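Long-range contact in probable glutamine synthetase (Pseudomonas aeruginosa, PDB 4HPP), which belongs to the glutamine synthetase family and binds a magnesium ion and glutamic acid in its catalytic domain: residues L274-Y288 with Q385-L398. Residues are numbered along the deposited sequence; the frame is centred on the assembly and turned at random.
Sequences LPALCALTAPTAASY and QALPATLGDALDCL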
loop_
_atom_site.group_PDB
_atom_site.type_symbol
_atom_site.label_atom_id
_atom_site.label_comp_id
_atom_site.label_asym_id
_atom_site.label_seq_id
_atom_site.Cartn_x
_atom_site.Cartn_y
_atom_site.Cartn_z
ATOM N N LEU A 274 52.370 22.512 10.538
ATOM C CA LEU A 274 51.404 21.419 10.263
ATOM C C LEU A 274 51.176 20.391 11.383
ATOM O O LEU A 274 50.023 20.003 11.589
ATOM C CB LEU A 274 51.641 20.685 8.908
ATOM C CG LEU A 274 50.551 20.971 7.860
ATOM C CD1 LEU A 274 50.957 20.463 6.496
ATOM C CD2 LEU A 274 49.219 20.360 8.285
ATOM N N PRO A 275 52.250 19.919 12.084
ATOM C CA PRO A 275 51.875 18.866 13.064
ATOM C C PRO A 275 50.918 19.375 14.128
ATOM O O PRO A 275 50.163 18.584 14.682
ATOM C CB PRO A 275 53.233 18.367 13.658
ATOM C CG PRO A 275 54.240 18.721 12.605
ATOM C CD PRO A 275 53.714 19.951 11.848
ATOM N N ALA A 276 50.917 20.683 14.377
ATOM C CA ALA A 276 49.955 21.288 15.305
ATOM C C ALA A 276 48.605 21.506 14.623
ATOM O O ALA A 276 47.522 21.346 15.250
ATOM C CB ALA A 276 50.495 22.627 15.839
ATOM N N LEU A 277 48.664 21.916 13.346
ATOM C CA LEU A 277 47.450 22.304 12.638
ATOM C C LEU A 277 46.552 21.093 12.530
ATOM O O LEU A 277 45.329 21.230 12.355
ATOM C CB LEU A 277 47.740 22.821 11.257
ATOM C CG LEU A 277 48.396 24.178 11.113
ATOM C CD1 LEU A 277 48.691 24.451 9.629
ATOM C CD2 LEU A 277 47.526 25.230 11.749
ATOM N N CYS A 278 47.169 19.917 12.656
ATOM C CA CYS A 278 46.421 18.700 12.583
ATOM C C CYS A 278 45.405 18.531 13.711
ATOM O O CYS A 278 44.351 17.928 13.508
ATOM C CB CYS A 278 47.362 17.513 12.462
ATOM S SG CYS A 278 48.164 17.548 10.838
ATOM N N ALA A 279 45.714 19.098 14.871
ATOM C CA ALA A 279 44.845 19.020 16.022
ATOM C C ALA A 279 43.607 19.838 15.724
ATOM O O ALA A 279 42.546 19.604 16.318
ATOM C CB ALA A 279 45.538 19.541 17.287
ATOM N N LEU A 280 43.743 20.798 14.810
ATOM C CA LEU A 280 42.636 21.717 14.489
ATOM C C LEU A 280 42.043 21.472 13.091
ATOM O O LEU A 280 40.941 21.939 12.809
ATOM C CB LEU A 280 43.036 23.205 14.664
ATOM C CG LEU A 280 43.707 23.672 15.983
ATOM C CD1 LEU A 280 44.850 24.638 15.744
ATOM C CD2 LEU A 280 42.765 24.246 17.012
ATOM N N THR A 281 42.739 20.745 12.211
ATOM C CA THR A 281 42.170 20.456 10.872
ATOM C C THR A 281 41.875 18.964 10.650
ATOM O O THR A 281 41.233 18.595 9.656
ATOM C CB THR A 281 43.088 20.924 9.753
ATOM O OG1 THR A 281 44.216 20.050 9.721
ATOM C CG2 THR A 281 43.565 22.377 9.960
ATOM N N ALA A 282 42.382 18.102 11.539
ATOM C CA ALA A 282 41.951 16.687 11.613
ATOM C C ALA A 282 41.679 16.359 13.085
ATOM O O ALA A 282 42.402 15.570 13.679
ATOM C CB ALA A 282 43.009 15.755 11.020
ATOM N N PRO A 283 40.622 16.965 13.667
ATOM C CA PRO A 283 40.527 17.181 15.088
ATOM C C PRO A 283 39.772 16.119 15.808
ATOM O O PRO A 283 39.451 16.317 16.971
ATOM C CB PRO A 283 39.688 18.455 15.177
ATOM C CG PRO A 283 38.960 18.545 13.872
ATOM C CD PRO A 283 39.378 17.388 13.020
ATOM N N THR A 284 39.426 15.024 15.160
ATOM C CA THR A 284 38.727 14.008 15.957
ATOM C C THR A 284 39.506 12.715 15.976
ATOM O O THR A 284 40.380 12.477 15.117
ATOM C CB THR A 284 37.295 13.702 15.479
ATOM O OG1 THR A 284 37.336 13.258 14.127
ATOM C CG2 THR A 284 36.401 14.929 15.589
ATOM N N ALA A 285 39.165 11.875 16.946
ATOM C CA ALA A 285 39.810 10.563 17.085
ATOM C C ALA A 285 39.727 9.761 15.760
ATOM O O ALA A 285 40.730 9.165 15.333
ATOM C CB ALA A 285 39.204 9.787 18.267
ATOM N N ALA A 286 38.553 9.793 15.101
ATOM C CA ALA A 286 38.348 9.127 13.805
ATOM C C ALA A 286 39.173 9.725 12.679
ATOM O O ALA A 286 39.288 9.101 11.609
ATOM C CB ALA A 286 36.876 9.097 13.411
ATOM N N SER A 287 39.756 10.910 12.912
ATOM C CA SER A 287 40.494 11.586 11.855
ATOM C C SER A 287 41.766 10.826 11.514
ATOM O O SER A 287 42.243 10.850 10.352
ATOM C CB SER A 287 40.800 13.026 12.220
ATOM O OG SER A 287 39.614 13.808 12.221
ATOM N N TYR A 288 42.296 10.110 12.511
ATOM C CA TYR A 288 43.579 9.435 12.323
ATOM C C TYR A 288 43.509 8.073 11.623
ATOM O O TYR A 288 44.523 7.603 11.159
ATOM C CB TYR A 288 44.474 9.551 13.557
ATOM C CG TYR A 288 44.717 10.996 13.756
ATOM C CD1 TYR A 288 43.780 11.781 14.437
ATOM C CD2 TYR A 288 45.798 11.618 13.157
ATOM C CE1 TYR A 288 43.946 13.140 14.575
ATOM C CE2 TYR A 288 45.961 12.998 13.257
ATOM C CZ TYR A 288 45.032 13.747 13.969
ATOM O OH TYR A 288 45.187 15.118 14.074
ATOM N N GLN A 385 58.829 17.479 9.016
ATOM C CA GLN A 385 58.186 16.687 10.117
ATOM C C GLN A 385 57.114 15.646 9.650
ATOM O O GLN A 385 56.406 15.839 8.649
ATOM C CB GLN A 385 57.559 17.608 11.191
ATOM C CG GLN A 385 58.312 18.892 11.531
ATOM C CD GLN A 385 57.417 20.140 11.474
ATOM O OE1 GLN A 385 56.663 20.323 10.511
ATOM N NE2 GLN A 385 57.512 21.015 12.486
ATOM N N ALA A 386 57.004 14.540 10.372
ATOM C CA ALA A 386 55.819 13.684 10.263
ATOM C C ALA A 386 54.598 14.374 10.937
ATOM O O ALA A 386 54.717 15.023 12.007
ATOM C CB ALA A 386 56.071 12.304 10.884
ATOM N N LEU A 387 53.438 14.244 10.292
ATOM C CA LEU A 387 52.158 14.611 10.907
ATOM C C LEU A 387 51.840 13.588 11.997
ATOM O O LEU A 387 52.168 12.416 11.858
ATOM C CB LEU A 387 51.036 14.695 9.847
ATOM C CG LEU A 387 51.338 15.659 8.677
ATOM C CD1 LEU A 387 50.192 15.831 7.701
ATOM C CD2 LEU A 387 51.811 17.016 9.150
ATOM N N PRO A 388 51.226 14.020 13.103
ATOM C CA PRO A 388 50.929 13.052 14.161
ATOM C C PRO A 388 50.107 11.840 13.675
ATOM O O PRO A 388 49.671 11.794 12.511
ATOM C CB PRO A 388 50.153 13.878 15.188
ATOM C CG PRO A 388 49.754 15.138 14.490
ATOM C CD PRO A 388 50.806 15.383 13.463
ATOM N N ALA A 389 49.889 10.869 14.558
ATOM C CA ALA A 389 49.246 9.628 14.163
ATOM C C ALA A 389 47.984 9.308 14.960
ATOM O O ALA A 389 47.284 8.376 14.628
ATOM C CB ALA A 389 50.237 8.472 14.268
ATOM N N THR A 390 47.707 10.050 16.027
ATOM C CA THR A 390 46.458 9.909 16.791
ATOM C C THR A 390 46.083 11.324 17.177
ATOM O O THR A 390 46.910 12.236 17.130
ATOM C CB THR A 390 46.625 9.107 18.120
ATOM O OG1 THR A 390 47.595 9.753 18.943
ATOM C CG2 THR A 390 47.051 7.638 17.882
ATOM N N LEU A 391 44.854 11.515 17.612
ATOM C CA LEU A 391 44.482 12.798 18.202
ATOM C C LEU A 391 45.401 13.243 19.355
ATOM O O LEU A 391 45.742 14.468 19.467
ATOM C CB LEU A 391 43.047 12.716 18.688
ATOM C CG LEU A 391 42.466 14.056 19.037
ATOM C CD1 LEU A 391 42.796 15.097 17.957
ATOM C CD2 LEU A 391 40.982 13.808 19.271
ATOM N N GLY A 392 45.788 12.258 20.205
ATOM C CA GLY A 392 46.654 12.509 21.402
ATOM C C GLY A 392 47.959 13.181 21.017
ATOM O O GLY A 392 48.310 14.298 21.483
ATOM N N ASP A 393 48.665 12.496 20.129
ATOM C CA ASP A 393 49.868 13.056 19.515
ATOM C C ASP A 393 49.590 14.404 18.889
ATOM O O ASP A 393 50.455 15.293 18.974
ATOM C CB ASP A 393 50.521 12.057 18.535
ATOM C CG ASP A 393 50.753 10.666 19.189
ATOM O OD1 ASP A 393 50.570 10.567 20.437
ATOM O OD2 ASP A 393 51.100 9.676 18.480
ATOM N N ALA A 394 48.382 14.593 18.323
ATOM C CA ALA A 394 48.135 15.852 17.610
ATOM C C ALA A 394 47.963 16.917 18.623
ATOM O O ALA A 394 48.462 18.006 18.417
ATOM C CB ALA A 394 46.964 15.802 16.651
ATOM N N LEU A 395 47.292 16.613 19.737
ATOM C CA LEU A 395 47.216 17.602 20.868
ATOM C C LEU A 395 48.542 17.870 21.620
ATOM O O LEU A 395 48.814 19.010 22.019
ATOM C CB LEU A 395 46.134 17.225 21.876
ATOM C CG LEU A 395 44.779 16.967 21.236
ATOM C CD1 LEU A 395 43.848 16.364 22.259
ATOM C CD2 LEU A 395 44.168 18.257 20.665
ATOM N N ASP A 396 49.349 16.824 21.835
ATOM C CA ASP A 396 50.734 17.049 22.247
ATOM C C ASP A 396 51.311 18.140 21.355
ATOM O O ASP A 396 51.695 19.181 21.866
ATOM C CB ASP A 396 51.599 15.769 22.195
ATOM C CG ASP A 396 51.038 14.647 23.056
ATOM O OD1 ASP A 396 50.249 14.934 23.985
ATOM O OD2 ASP A 396 51.363 13.474 22.792
ATOM N N CYS A 397 51.303 17.934 20.032
ATOM C CA CYS A 397 51.974 18.873 19.118
ATOM C C CYS A 397 51.513 20.292 19.249
ATOM O O CYS A 397 52.311 21.208 19.129
ATOM C CB CYS A 397 51.791 18.487 17.665
ATOM S SG CYS A 397 52.415 16.880 17.150
ATOM N N LEU A 398 50.214 20.478 19.436
ATOM C CA LEU A 398 49.609 21.809 19.548
ATOM C C LEU A 398 50.075 22.508 20.815
ATOM O O LEU A 398 50.260 23.742 20.855
ATOM C CB LEU A 398 48.098 21.668 19.667
ATOM C CG LEU A 398 47.109 22.733 19.170
ATOM C CD1 LEU A 398 45.887 22.649 20.061
ATOM C CD2 LEU A 398 47.601 24.172 18.987
#
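Tyr288 OH lies against Ala394 CB at 3.2 Å and faces two backbone carbonyls of its own segment, Ala282 O at 2.8 Å and Cys278 O at 3.0 Å. Both bonds are weak; the acceptors compete for or share the one hydroxyl proton. The tyrosine ring lies along the turn that leads into helix 391-398: Thr390 C is over one face, offset toward the rim, and Leu391 N is 3.4 Å from Tyr288 CD1. Thr390 caps that helix through OG1, which accepts from Asp393 N at 3.2 Å in a nearly straight bond (169°). Within the glutamine synthetase catalytic domain, the contact packs the end of helix 261-281 on helix 391-399. The axes of 274-281 and 391-398 come within 7.3 Å and cross at -121°. Small residues permit this: Ala279 CB reaches Ala394 O at 3.5 Å and touches Leu395 and Leu398. Pro275 CB packs on Pro388 CD and on Cys397 SG. Leu391 CG is anti to the backbone N (chi1 -167°), directing the branch toward Pro283-Ala285, where CD1 meets Pro283 O and CD2 Ala285 N. Gln385 crosses the Pro275 ring at about a right angle, OE1 at Pro275 CD, and its NE2 hydrogen-bonds to Ala272 O.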